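Side-chain contacts in cytochrome P450 RhF (Acinetobacter radioresistens, PDB 6RO8), which probably acts as a monooxygenase, this piece being its heme domain, where a cysteine-ligated heme would activate oxygen: residues Glu118-His121 with Met122-Arg126; Asp243-Ala246 with Lys247-Met251; Val255-Asn258 with Tyr259-Ser262. One frame throughout, in Å; residues are numbered along the deposited sequence.

In the fold
All three contacts are local ones on one side of the heme domain, each within a helix or at its start. None is fully buried. Contact 1 begins helix 121-127 and reaches the heme propionate, so its chemistry is the most ionic. Contact 2 is the last turns of helix 240-250; it is mainly backbone bonding, with a buried side and an exposed one. Contact 3 begins helix 257-270 and has the most buried residues; its mark is a capping threonine, neutral polar groups and one outward salt bridge. Contacts 1 and 3 touch where Arg125 packs on Val255, Thr256 and Tyr259. Contacts 2 and 3 touch through Met244 and Asn248. Contacts 1 and 2 do not touch.

Contact 1: Glu118-His121 with Met122-Arg126; sequences EPVH and MERRR. With HEM (protoporphyrin IX containing Fe), chain B.
His121 and Arg124 meet in the first turn of helix 121-127, probably helix C of the P450 fold. The two side chains run alongside each other and point the same way. The imidazole presents its edge to a face of the guanidinium, and the planes stand 72° apart, close to a T-shaped arrangement. His121 CE1 lies 3.0 Å from Arg124 NH2. The neighbouring His121 ND1 is badly angled for a hydrogen bond to this group. The Arg124 chain bends at CG-CD (chi3 -81°), which brings the guanidinium to the edge of the ring, its face turned to His121 ND1, and alongside the Val120 methyl CG2. Glu253 gives Arg124 a long, weak ion pair.

Val120 holds the N-cap position, but its side chain has no polar atom to cap with. Helical bonding is seen in Arg125 N to His121 O, at 3.3 Å. Before the helix, a water takes Glu118 O as acceptor at 2.5 Å and weakly receives Glu123 N. The Arg125 guanidinium is held from outside, by Val254 O at NE and by a salt bridge to Glu116.

On the heme side, Arg126 stretches out from CG to NE. Its NH1 gives a hydrogen bond of 2.8 Å to propionate oxygen O2D of the heme, and Gln380 O takes a second one. The Met122 methyl CE lies 3.1 Å from O2D, with SD behind it. His379 ND1 and Arg322 NH2 are also hydrogen-bonded to the heme. A basic residue of what is probably helix C, paired with a propionate, is a familiar feature of the P450 heme site.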
ATOM      1  N   GLU A 118     -20.423  -2.325   2.202  1.00 98.38           N
ATOM      2  CA  GLU A 118     -21.847  -2.248   2.420  1.00132.92           C
ATOM      3  C   GLU A 118     -22.335  -0.915   2.949  1.00139.39           C
ATOM      4  O   GLU A 118     -21.537  -0.003   3.207  1.00123.16           O
ATOM      5  CB  GLU A 118     -22.253  -3.363   3.384  1.00140.33           C
ATOM      6  CG  GLU A 118     -23.639  -3.970   3.187  1.00134.09           C
ATOM      7  CD  GLU A 118     -23.608  -5.252   2.393  1.00137.41           C
ATOM      8  OE1 GLU A 118     -24.344  -5.361   1.389  1.00143.64           O
ATOM      9  OE2 GLU A 118     -22.814  -6.142   2.759  1.00137.12           O
ATOM     10  N   PRO A 119     -23.653  -0.766   3.075  1.00152.71           N
ATOM     11  CA  PRO A 119     -24.190  -0.077   4.245  1.00162.43           C
ATOM     12  C   PRO A 119     -23.694  -0.786   5.494  1.00168.82           C
ATOM     13  O   PRO A 119     -23.708  -2.020   5.585  1.00150.63           O
ATOM     14  CB  PRO A 119     -25.713  -0.191   4.076  1.00163.86           C
ATOM     15  CG  PRO A 119     -25.943  -0.935   2.782  1.00166.61           C
ATOM     16  CD  PRO A 119     -24.659  -0.895   2.010  1.00159.58           C
ATOM     17  N   VAL A 120     -23.221   0.020   6.441  1.00189.00           N
ATOM     18  CA  VAL A 120     -22.482  -0.378   7.639  1.00189.13           C
ATOM     19  C   VAL A 120     -21.790  -1.747   7.660  1.00175.85           C
ATOM     20  O   VAL A 120     -20.851  -1.896   8.436  1.00165.77           O
ATOM     21  CB  VAL A 120     -23.368  -0.194   8.898  1.00196.28           C
ATOM     22  CG1 VAL A 120     -23.828   1.286   8.996  1.00197.03           C
ATOM     23  CG2 VAL A 120     -24.538  -1.073   8.821  1.00202.59           C
ATOM     24  N   HIS A 121     -22.194  -2.770   6.889  1.00144.55           N
ATOM     25  CA  HIS A 121     -21.465  -4.030   7.068  1.00113.32           C
ATOM     26  C   HIS A 121     -19.975  -3.789   6.925  1.00111.43           C
ATOM     27  O   HIS A 121     -19.148  -4.395   7.618  1.00104.48           O
ATOM     28  CB  HIS A 121     -21.905  -5.122   6.089  1.00104.49           C
ATOM     29  CG  HIS A 121     -23.357  -5.504   6.165  1.00147.15           C
ATOM     30  ND1 HIS A 121     -24.239  -4.976   7.086  1.00158.66           N
ATOM     31  CD2 HIS A 121     -24.060  -6.419   5.448  1.00155.80           C
ATOM     32  CE1 HIS A 121     -25.436  -5.501   6.883  1.00159.26           C
ATOM     33  NE2 HIS A 121     -25.348  -6.400   5.918  1.00158.39           N
ATOM     34  N   MET A 122     -19.640  -2.873   6.026  1.00112.18           N
ATOM     35  CA  MET A 122     -18.335  -2.238   6.023  1.00 97.03           C
ATOM     36  C   MET A 122     -18.123  -1.403   7.291  1.00 91.11           C
ATOM     37  O   MET A 122     -17.174  -1.641   8.048  1.00 93.41           O
ATOM     38  CB  MET A 122     -18.223  -1.415   4.738  1.00 92.98           C
ATOM     39  CG  MET A 122     -17.271  -0.280   4.676  1.00 83.80           C
ATOM     40  SD  MET A 122     -15.629  -0.436   5.372  1.00 88.61           S
ATOM     41  CE  MET A 122     -15.377   1.272   5.804  1.00 74.50           C
ATOM     42  N   GLU A 123     -19.026  -0.462   7.580  1.00 86.84           N
ATOM     43  CA  GLU A 123     -18.847   0.384   8.763  1.00 88.63           C
ATOM     44  C   GLU A 123     -19.125  -0.353  10.073  1.00100.87           C
ATOM     45  O   GLU A 123     -18.404  -0.156  11.049  1.00 90.98           O
ATOM     46  CB  GLU A 123     -19.736   1.623   8.688  1.00 89.84           C
ATOM     47  CG  GLU A 123     -19.180   2.777   7.868  1.00 96.20           C
ATOM     48  CD  GLU A 123     -17.784   3.225   8.273  1.00 94.36           C
ATOM     49  OE1 GLU A 123     -17.296   2.834   9.345  1.00 96.99           O
ATOM     50  OE2 GLU A 123     -17.168   3.988   7.511  1.00 98.44           O
ATOM     51  N   ARG A 124     -20.193  -1.152  10.138  1.00125.96           N
ATOM     52  CA  ARG A 124     -20.435  -1.992  11.311  1.00120.33           C
ATOM     53  C   ARG A 124     -19.193  -2.792  11.671  1.00116.13           C
ATOM     54  O   ARG A 124     -18.788  -2.827  12.835  1.00125.23           O
ATOM     55  CB  ARG A 124     -21.599  -2.946  11.061  1.00121.51           C
ATOM     56  CG  ARG A 124     -22.676  -2.911  12.103  1.00133.92           C
ATOM     57  CD  ARG A 124     -23.740  -3.927  11.776  1.00147.00           C
ATOM     58  NE  ARG A 124     -24.680  -3.447  10.774  1.00151.58           N
ATOM     59  CZ  ARG A 124     -25.383  -4.238   9.965  1.00160.09           C
ATOM     60  NH1 ARG A 124     -25.257  -5.559  10.042  1.00162.74           N
ATOM     61  NH2 ARG A 124     -26.234  -3.714   9.092  1.00164.33           N
ATOM     62  N   ARG A 125     -18.563  -3.423  10.679  1.00101.69           N
ATOM     63  CA  ARG A 125     -17.336  -4.173  10.930  1.00 89.28           C
ATOM     64  C   ARG A 125     -16.191  -3.245  11.327  1.00 89.39           C
ATOM     65  O   ARG A 125     -15.453  -3.521  12.279  1.00 89.47           O
ATOM     66  CB  ARG A 125     -16.969  -4.989   9.694  1.00 87.32           C
ATOM     67  CG  ARG A 125     -16.012  -6.119   9.964  1.00 96.05           C
ATOM     68  CD  ARG A 125     -15.795  -6.914   8.696  1.00 99.72           C
ATOM     69  NE  ARG A 125     -17.001  -7.618   8.276  1.00102.18           N
ATOM     70  CZ  ARG A 125     -17.180  -8.133   7.063  1.00 98.34           C
ATOM     71  NH1 ARG A 125     -16.227  -8.015   6.149  1.00 90.71           N
ATOM     72  NH2 ARG A 125     -18.309  -8.774   6.766  1.00 93.88           N
ATOM     73  N   ARG A 126     -16.023  -2.133  10.606  1.00 83.73           N
ATOM     74  CA  ARG A 126     -15.005  -1.164  10.987  1.00 75.16           C
ATOM     75  C   ARG A 126     -15.311  -0.573  12.357  1.00 85.06           C
ATOM     76  O   ARG A 126     -14.493  -0.667  13.281  1.00 86.07           O
ATOM     77  CB  ARG A 126     -14.897  -0.055   9.936  1.00 71.05           C
ATOM     78  CG  ARG A 126     -13.877   1.010  10.324  1.00 69.64           C
ATOM     79  CD  ARG A 126     -13.544   1.965   9.190  1.00 74.97           C
ATOM     80  NE  ARG A 126     -12.505   2.910   9.611  1.00 85.58           N
ATOM     81  CZ  ARG A 126     -11.629   3.506   8.799  1.00 85.47           C
ATOM     82  NH1 ARG A 126     -11.653   3.267   7.490  1.00 86.27           N
ATOM     83  NH2 ARG A 126     -10.728   4.349   9.299  1.00 81.03           N
TER
HETATM   84  CHA HEM B 500      -7.042   0.959   3.809  1.00 58.42           C
HETATM   85  CHB HEM B 500      -2.791   2.631   2.127  1.00 64.35           C
HETATM   86  CHC HEM B 500      -0.440   0.835   6.003  1.00 58.30           C
HETATM   87  CHD HEM B 500      -4.622  -1.214   7.389  1.00 62.79           C
HETATM   88  C1A HEM B 500      -6.105   1.558   2.995  1.00 59.53           C
HETATM   89  C2A HEM B 500      -6.336   2.189   1.708  1.00 65.64           C
HETATM   90  C3A HEM B 500      -5.175   2.645   1.250  1.00 61.68           C
HETATM   91  C4A HEM B 500      -4.140   2.321   2.217  1.00 66.46           C
HETATM   92  CMA HEM B 500      -4.986   3.385  -0.090  1.00 53.53           C
HETATM   93  CAA HEM B 500      -7.697   2.331   0.989  1.00 55.70           C
HETATM   94  CBA HEM B 500      -8.211   3.726   1.283  1.00 55.86           C
HETATM   95  CGA HEM B 500      -9.580   3.948   0.700  1.00 62.45           C
HETATM   96  O1A HEM B 500     -10.116   3.027   0.037  1.00 60.68           O
HETATM   97  O2A HEM B 500     -10.127   5.056   0.910  1.00 57.16           O
HETATM   98  C1B HEM B 500      -1.814   2.373   3.060  1.00 62.66           C
HETATM   99  C2B HEM B 500      -0.464   2.903   3.035  1.00 67.79           C
HETATM  100  C3B HEM B 500       0.196   2.393   4.102  1.00 61.48           C
HETATM  101  C4B HEM B 500      -0.722   1.534   4.838  1.00 63.35           C
HETATM  102  CMB HEM B 500       0.054   3.871   1.937  1.00 58.42           C
HETATM  103  CAB HEM B 500       1.647   2.637   4.580  1.00 56.96           C
HETATM  104  CBB HEM B 500       2.468   3.576   4.108  1.00 56.08           C
HETATM  105  C1C HEM B 500      -1.365   0.115   6.727  1.00 64.17           C
HETATM  106  C2C HEM B 500      -1.144  -0.643   7.946  1.00 67.48           C
HETATM  107  C3C HEM B 500      -2.325  -1.196   8.308  1.00 70.25           C
HETATM  108  C4C HEM B 500      -3.312  -0.809   7.341  1.00 64.02           C
HETATM  109  CMC HEM B 500       0.223  -0.749   8.657  1.00 62.17           C
HETATM  110  CAC HEM B 500      -2.718  -2.102   9.507  1.00 72.77           C
HETATM  111  CBC HEM B 500      -1.836  -2.522  10.415  1.00 84.17           C
HETATM  112  C1D HEM B 500      -5.635  -0.837   6.543  1.00 61.68           C
HETATM  113  C2D HEM B 500      -7.013  -1.259   6.635  1.00 64.83           C
HETATM  114  C3D HEM B 500      -7.687  -0.657   5.662  1.00 67.66           C
HETATM  115  C4D HEM B 500      -6.759   0.174   4.904  1.00 63.41           C
HETATM  116  CMD HEM B 500      -7.613  -2.235   7.670  1.00 65.40           C
HETATM  117  CAD HEM B 500      -9.196  -0.862   5.395  1.00 73.07           C
HETATM  118  CBD HEM B 500     -10.058   0.106   6.193  1.00 76.93           C
HETATM  119  CGD HEM B 500     -11.429   0.180   5.561  1.00 80.31           C
HETATM  120  O1D HEM B 500     -11.657  -0.526   4.556  1.00 80.11           O
HETATM  121  O2D HEM B 500     -12.300   0.946   6.043  1.00 82.50           O
HETATM  122  NA  HEM B 500      -4.754   1.646   3.260  1.00 68.45           N
HETATM  123  NB  HEM B 500      -1.932   1.547   4.168  1.00 64.09           N
HETATM  124  NC  HEM B 500      -2.702  -0.018   6.394  1.00 67.64           N
HETATM  125  ND  HEM B 500      -5.517   0.041   5.476  1.00 62.99           N
HETATM  126 FE   HEM B 500      -3.708   0.796   4.855  1.00 59.25          FE
HETATM  127  O   HOH W   1     -20.171   1.228   4.885  1.00 91.54           O
HETATM  128  O   HOH W   2      -3.510  -1.124   3.600  1.00 78.69           O

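Contact 2: Asp243-Ala246 with Lys247-Met251; sequences DMIA and KNRVM
Ile245 and Arg249, one helical turn apart, lie side by side and point the same way. The branch methyl of the isoleucine sits over one face of the guanidinium: Ile245 CG2 is 3.3 Å from Arg249 NH2. The methyl stands anti to the backbone N of Ile245 and beside its carbonyl carbon, on the side of the next turn. The arginine chain bends at CG-CD (chi3 -119°), and this lays the flat group across the methyl. Arg249 NH1 has a weak hydrogen bond to Lys232 O.

The backbone is helical, with weak i to i+3 bonds added toward its end. Lys247 N bonds Asp243 O at 2.8 Å, and Asn248 N bonds Met244 O at 2.7 Å. The bond from Arg249 N to Ile245 O is longer, 3.2 Å. Val250 N reaches Ala246 O only weakly, near the point where Met251 leaves the helix. The carbon chain of Lys247 leans on the carbonyl of Asp243, with CG 3.6 Å from Asp243 O.

Asn248 turns its amide to the following helix start, where ND2 bonds Val255 O. Met244 packs on Tyr259 and Met263 of helix 257-270, while Ile245 packs on Leu228 and Met231 of helix 207-233.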
ATOM      1  N   ASP A 243      -8.722  -9.634  18.508  1.00 82.76           N
ATOM      2  CA  ASP A 243      -9.910  -8.803  18.661  1.00 88.45           C
ATOM      3  C   ASP A 243     -11.005  -9.248  17.701  1.00 95.50           C
ATOM      4  O   ASP A 243     -12.159  -9.443  18.104  1.00 87.06           O
ATOM      5  CB  ASP A 243      -9.561  -7.334  18.443  1.00 79.07           C
ATOM      6  CG  ASP A 243      -8.580  -6.814  19.462  1.00 86.11           C
ATOM      7  OD1 ASP A 243      -8.547  -7.341  20.592  1.00 92.11           O
ATOM      8  OD2 ASP A 243      -7.829  -5.877  19.124  1.00 88.92           O
ATOM      9  N   MET A 244     -10.658  -9.428  16.425  1.00 89.85           N
ATOM     10  CA  MET A 244     -11.658  -9.868  15.458  1.00 94.76           C
ATOM     11  C   MET A 244     -12.255 -11.210  15.868  1.00 95.08           C
ATOM     12  O   MET A 244     -13.481 -11.370  15.905  1.00 93.08           O
ATOM     13  CB  MET A 244     -11.052  -9.962  14.053  1.00 90.26           C
ATOM     14  CG  MET A 244      -9.998  -8.942  13.715  1.00 83.77           C
ATOM     15  SD  MET A 244      -9.739  -8.838  11.934  1.00 87.53           S
ATOM     16  CE  MET A 244      -8.475  -7.577  11.818  1.00 81.25           C
ATOM     17  N   ILE A 245     -11.392 -12.193  16.166  1.00 91.71           N
ATOM     18  CA  ILE A 245     -11.854 -13.512  16.604  1.00 97.91           C
ATOM     19  C   ILE A 245     -12.864 -13.364  17.734  1.00102.17           C
ATOM     20  O   ILE A 245     -13.946 -13.964  17.716  1.00100.70           O
ATOM     21  CB  ILE A 245     -10.660 -14.382  17.041  1.00 99.19           C
ATOM     22  CG1 ILE A 245      -9.798 -14.803  15.850  1.00 97.89           C
ATOM     23  CG2 ILE A 245     -11.136 -15.618  17.787  1.00100.01           C
ATOM     24  CD1 ILE A 245      -8.609 -15.653  16.283  1.00 95.80           C
ATOM     25  N   ALA A 246     -12.522 -12.538  18.726  1.00 95.31           N
ATOM     26  CA  ALA A 246     -13.431 -12.250  19.828  1.00 91.17           C
ATOM     27  C   ALA A 246     -14.737 -11.631  19.337  1.00 99.08           C
ATOM     28  O   ALA A 246     -15.827 -12.076  19.718  1.00105.01           O
ATOM     29  CB  ALA A 246     -12.740 -11.333  20.827  1.00 81.36           C
ATOM     30  N   LYS A 247     -14.654 -10.593  18.496  1.00 97.51           N
ATOM     31  CA  LYS A 247     -15.878  -9.966  18.000  1.00 99.63           C
ATOM     32  C   LYS A 247     -16.706 -10.950  17.175  1.00103.56           C
ATOM     33  O   LYS A 247     -17.937 -10.836  17.112  1.00101.05           O
ATOM     34  CB  LYS A 247     -15.540  -8.712  17.186  1.00 94.70           C
ATOM     35  CG  LYS A 247     -15.162  -7.482  18.044  1.00 95.96           C
ATOM     36  CD  LYS A 247     -16.374  -6.842  18.726  1.00 97.93           C
ATOM     37  CE  LYS A 247     -15.959  -5.706  19.666  1.00100.03           C
ATOM     38  NZ  LYS A 247     -17.039  -4.687  19.853  1.00104.73           N
ATOM     39  N   ASN A 248     -16.053 -11.940  16.567  1.00 98.51           N
ATOM     40  CA  ASN A 248     -16.784 -12.940  15.805  1.00103.87           C
ATOM     41  C   ASN A 248     -17.620 -13.827  16.720  1.00110.54           C
ATOM     42  O   ASN A 248     -18.718 -14.264  16.347  1.00110.14           O
ATOM     43  CB  ASN A 248     -15.805 -13.778  14.991  1.00105.20           C
ATOM     44  CG  ASN A 248     -16.437 -15.025  14.448  1.00106.86           C
ATOM     45  OD1 ASN A 248     -16.315 -16.098  15.034  1.00110.62           O
ATOM     46  ND2 ASN A 248     -17.131 -14.893  13.325  1.00105.59           N
ATOM     47  N   ARG A 249     -17.118 -14.111  17.919  1.00107.10           N
ATOM     48  CA  ARG A 249     -17.913 -14.883  18.861  1.00103.57           C
ATOM     49  C   ARG A 249     -19.151 -14.113  19.298  1.00112.04           C
ATOM     50  O   ARG A 249     -20.181 -14.722  19.610  1.00123.64           O
ATOM     51  CB  ARG A 249     -17.056 -15.269  20.066  1.00109.54           C
ATOM     52  CG  ARG A 249     -15.911 -16.221  19.727  1.00119.85           C
ATOM     53  CD  ARG A 249     -15.247 -16.823  20.974  1.00119.02           C
ATOM     54  NE  ARG A 249     -13.824 -16.479  21.071  1.00120.02           N
ATOM     55  CZ  ARG A 249     -12.823 -17.272  20.683  1.00117.44           C
ATOM     56  NH1 ARG A 249     -13.080 -18.469  20.156  1.00107.79           N
ATOM     57  NH2 ARG A 249     -11.561 -16.863  20.814  1.00115.16           N
ATOM     58  N   VAL A 250     -19.083 -12.784  19.314  1.00116.47           N
ATOM     59  CA  VAL A 250     -20.204 -11.976  19.792  1.00123.43           C
ATOM     60  C   VAL A 250     -21.150 -11.608  18.657  1.00127.02           C
ATOM     61  O   VAL A 250     -22.371 -11.749  18.781  1.00122.21           O
ATOM     62  CB  VAL A 250     -19.678 -10.720  20.513  1.00123.91           C
ATOM     63  CG1 VAL A 250     -20.752  -9.647  20.545  1.00126.36           C
ATOM     64  CG2 VAL A 250     -19.236 -11.077  21.925  1.00125.98           C
ATOM     65  N   MET A 251     -20.606 -11.123  17.537  1.00130.21           N
ATOM     66  CA  MET A 251     -21.395 -10.721  16.374  1.00129.27           C
ATOM     67  C   MET A 251     -20.925 -11.501  15.147  1.00123.68           C
ATOM     68  O   MET A 251     -20.301 -10.938  14.234  1.00126.68           O
ATOM     69  CB  MET A 251     -21.310  -9.213  16.140  1.00125.36           C
ATOM     70  CG  MET A 251     -19.901  -8.651  16.102  1.00119.98           C
ATOM     71  SD  MET A 251     -19.897  -6.858  16.028  1.00117.83           S
ATOM     72  CE  MET A 251     -19.935  -6.454  17.781  1.00125.41           C
TER

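Contact 3: Val255-Asn258 with Tyr259-Ser262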
ATOM      1  N   VAL A 255     -18.830  -9.788  11.895  1.00104.95           N
ATOM      2  CA  VAL A 255     -17.450 -10.246  11.820  1.00 98.76           C
ATOM      3  C   VAL A 255     -17.547 -11.747  11.563  1.00105.59           C
ATOM      4  O   VAL A 255     -17.575 -12.564  12.484  1.00113.38           O
ATOM      5  CB  VAL A 255     -16.677  -9.898  13.089  1.00 91.70           C
ATOM      6  CG1 VAL A 255     -15.302 -10.530  13.119  1.00 91.03           C
ATOM      7  CG2 VAL A 255     -16.581  -8.390  13.207  1.00 85.42           C
ATOM      8  N   THR A 256     -17.670 -12.103  10.282  1.00104.97           N
ATOM      9  CA  THR A 256     -17.996 -13.446   9.823  1.00100.70           C
ATOM     10  C   THR A 256     -16.766 -14.344   9.809  1.00100.33           C
ATOM     11  O   THR A 256     -15.619 -13.886   9.848  1.00 99.49           O
ATOM     12  CB  THR A 256     -18.586 -13.396   8.417  1.00101.33           C
ATOM     13  OG1 THR A 256     -17.532 -13.168   7.473  1.00108.14           O
ATOM     14  CG2 THR A 256     -19.598 -12.278   8.313  1.00101.45           C
ATOM     15  N   ASP A 257     -17.017 -15.646   9.717  1.00105.94           N
ATOM     16  CA  ASP A 257     -15.908 -16.588   9.715  1.00118.18           C
ATOM     17  C   ASP A 257     -15.076 -16.457   8.450  1.00115.26           C
ATOM     18  O   ASP A 257     -13.844 -16.538   8.506  1.00112.23           O
ATOM     19  CB  ASP A 257     -16.419 -18.019   9.879  1.00132.89           C
ATOM     20  CG  ASP A 257     -15.345 -18.963  10.402  1.00141.94           C
ATOM     21  OD1 ASP A 257     -14.137 -18.618  10.341  1.00137.99           O
ATOM     22  OD2 ASP A 257     -15.711 -20.055  10.886  1.00149.45           O
ATOM     23  N   ASN A 258     -15.721 -16.259   7.298  1.00117.28           N
ATOM     24  CA  ASN A 258     -14.951 -16.017   6.082  1.00103.72           C
ATOM     25  C   ASN A 258     -14.178 -14.717   6.181  1.00 94.30           C
ATOM     26  O   ASN A 258     -13.031 -14.631   5.726  1.00 86.30           O
ATOM     27  CB  ASN A 258     -15.840 -15.963   4.849  1.00 93.76           C
ATOM     28  CG  ASN A 258     -15.054 -15.582   3.613  1.00 94.79           C
ATOM     29  OD1 ASN A 258     -14.930 -14.389   3.269  1.00 98.55           O
ATOM     30  ND2 ASN A 258     -14.492 -16.582   2.950  1.00 87.22           N
ATOM     31  N   TYR A 259     -14.799 -13.682   6.748  1.00 99.34           N
ATOM     32  CA  TYR A 259     -14.060 -12.445   6.951  1.00 90.10           C
ATOM     33  C   TYR A 259     -12.819 -12.705   7.787  1.00 86.39           C
ATOM     34  O   TYR A 259     -11.759 -12.130   7.527  1.00 93.40           O
ATOM     35  CB  TYR A 259     -14.929 -11.377   7.611  1.00 80.83           C
ATOM     36  CG  TYR A 259     -14.065 -10.281   8.173  1.00 87.83           C
ATOM     37  CD1 TYR A 259     -13.530  -9.297   7.344  1.00 82.09           C
ATOM     38  CD2 TYR A 259     -13.728 -10.264   9.526  1.00 82.05           C
ATOM     39  CE1 TYR A 259     -12.715  -8.309   7.859  1.00 80.79           C
ATOM     40  CE2 TYR A 259     -12.917  -9.302  10.044  1.00 80.69           C
ATOM     41  CZ  TYR A 259     -12.408  -8.320   9.219  1.00 83.27           C
ATOM     42  OH  TYR A 259     -11.595  -7.365   9.776  1.00 79.09           O
ATOM     43  N   LEU A 260     -12.926 -13.574   8.792  1.00 86.16           N
ATOM     44  CA  LEU A 260     -11.755 -13.879   9.607  1.00 89.82           C
ATOM     45  C   LEU A 260     -10.647 -14.473   8.757  1.00 86.54           C
ATOM     46  O   LEU A 260      -9.495 -14.023   8.813  1.00 81.61           O
ATOM     47  CB  LEU A 260     -12.137 -14.826  10.744  1.00 96.56           C
ATOM     48  CG  LEU A 260     -12.672 -14.170  12.017  1.00109.76           C
ATOM     49  CD1 LEU A 260     -13.903 -13.313  11.748  1.00121.31           C
ATOM     50  CD2 LEU A 260     -12.969 -15.246  13.060  1.00108.80           C
ATOM     51  N   HIS A 261     -10.985 -15.459   7.935  1.00 89.68           N
ATOM     52  CA  HIS A 261      -9.970 -16.112   7.127  1.00 89.19           C
ATOM     53  C   HIS A 261      -9.464 -15.183   6.033  1.00 85.68           C
ATOM     54  O   HIS A 261      -8.253 -15.111   5.784  1.00 85.96           O
ATOM     55  CB  HIS A 261     -10.546 -17.399   6.544  1.00 95.87           C
ATOM     56  CG  HIS A 261      -9.514 -18.336   6.008  1.00 95.38           C
ATOM     57  ND1 HIS A 261      -9.787 -19.659   5.729  1.00 95.94           N
ATOM     58  CD2 HIS A 261      -8.213 -18.143   5.691  1.00 93.86           C
ATOM     59  CE1 HIS A 261      -8.697 -20.238   5.262  1.00 93.96           C
ATOM     60  NE2 HIS A 261      -7.728 -19.340   5.227  1.00 93.69           N
ATOM     61  N   SER A 262     -10.374 -14.448   5.388  1.00 81.28           N
ATOM     62  CA  SER A 262      -9.964 -13.523   4.336  1.00 81.50           C
ATOM     63  C   SER A 262      -9.109 -12.387   4.901  1.00 85.12           C
ATOM     64  O   SER A 262      -8.053 -12.056   4.344  1.00 80.97           O
ATOM     65  CB  SER A 262     -11.200 -12.983   3.606  1.00 82.75           C
ATOM     66  OG  SER A 262     -11.910 -14.032   2.937  1.00 84.49           O
TER
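Thr256 caps the start of helix 257-270 through Tyr259. Its OG1 accepts a hydrogen bond from Tyr259 N at 2.9 Å, with an angle of 158°. The hydroxyl stands between its own backbone N and carbonyl carbon (chi1 76°), and this turns it to the first turn of the helix. The same oxygen lies 3.2 Å from Tyr259 CB. It is a threonine N-cap in the usual sense.

Backbone bonds follow at once. His261 N reaches Asp257 O at 3.1 Å. Ser262 N bonds Asn258 O at 2.7 Å and is nearly straight.

The apolar part is made by Val255, Tyr259 and Leu260. Val255 CG1 is 3.9 Å from Tyr259 CD2, the two side chains meeting at a slant. The side chain of Leu260 runs across that of Val255 at about a right angle, but the placing of Leu260 CD1 is doubtful. Met129 and Leu113 add to the cover of the tyrosine.

The polar side chains reach beyond the turn. Ser262 OG lies 3.1 Å from both Asn258 O and Asn258 OD1, and it is hydrogen-bonded to Asn110 N. Asn258 ND2 bonds Gly108 O. Asp257 forms a salt bridge with Lys232. His261 stacks on the Trp221 ring and bonds Trp221 O through NE2.

The chemistry is thus divided. One hydroxyl serves a backbone N-H of the first turn, and amide and hydroxyl groups tie the helix to the loop holding Gly108 and Asn110. The carboxylate of Asp257, at the helix start, would probably gain from the helix dipole as well as from its lysine.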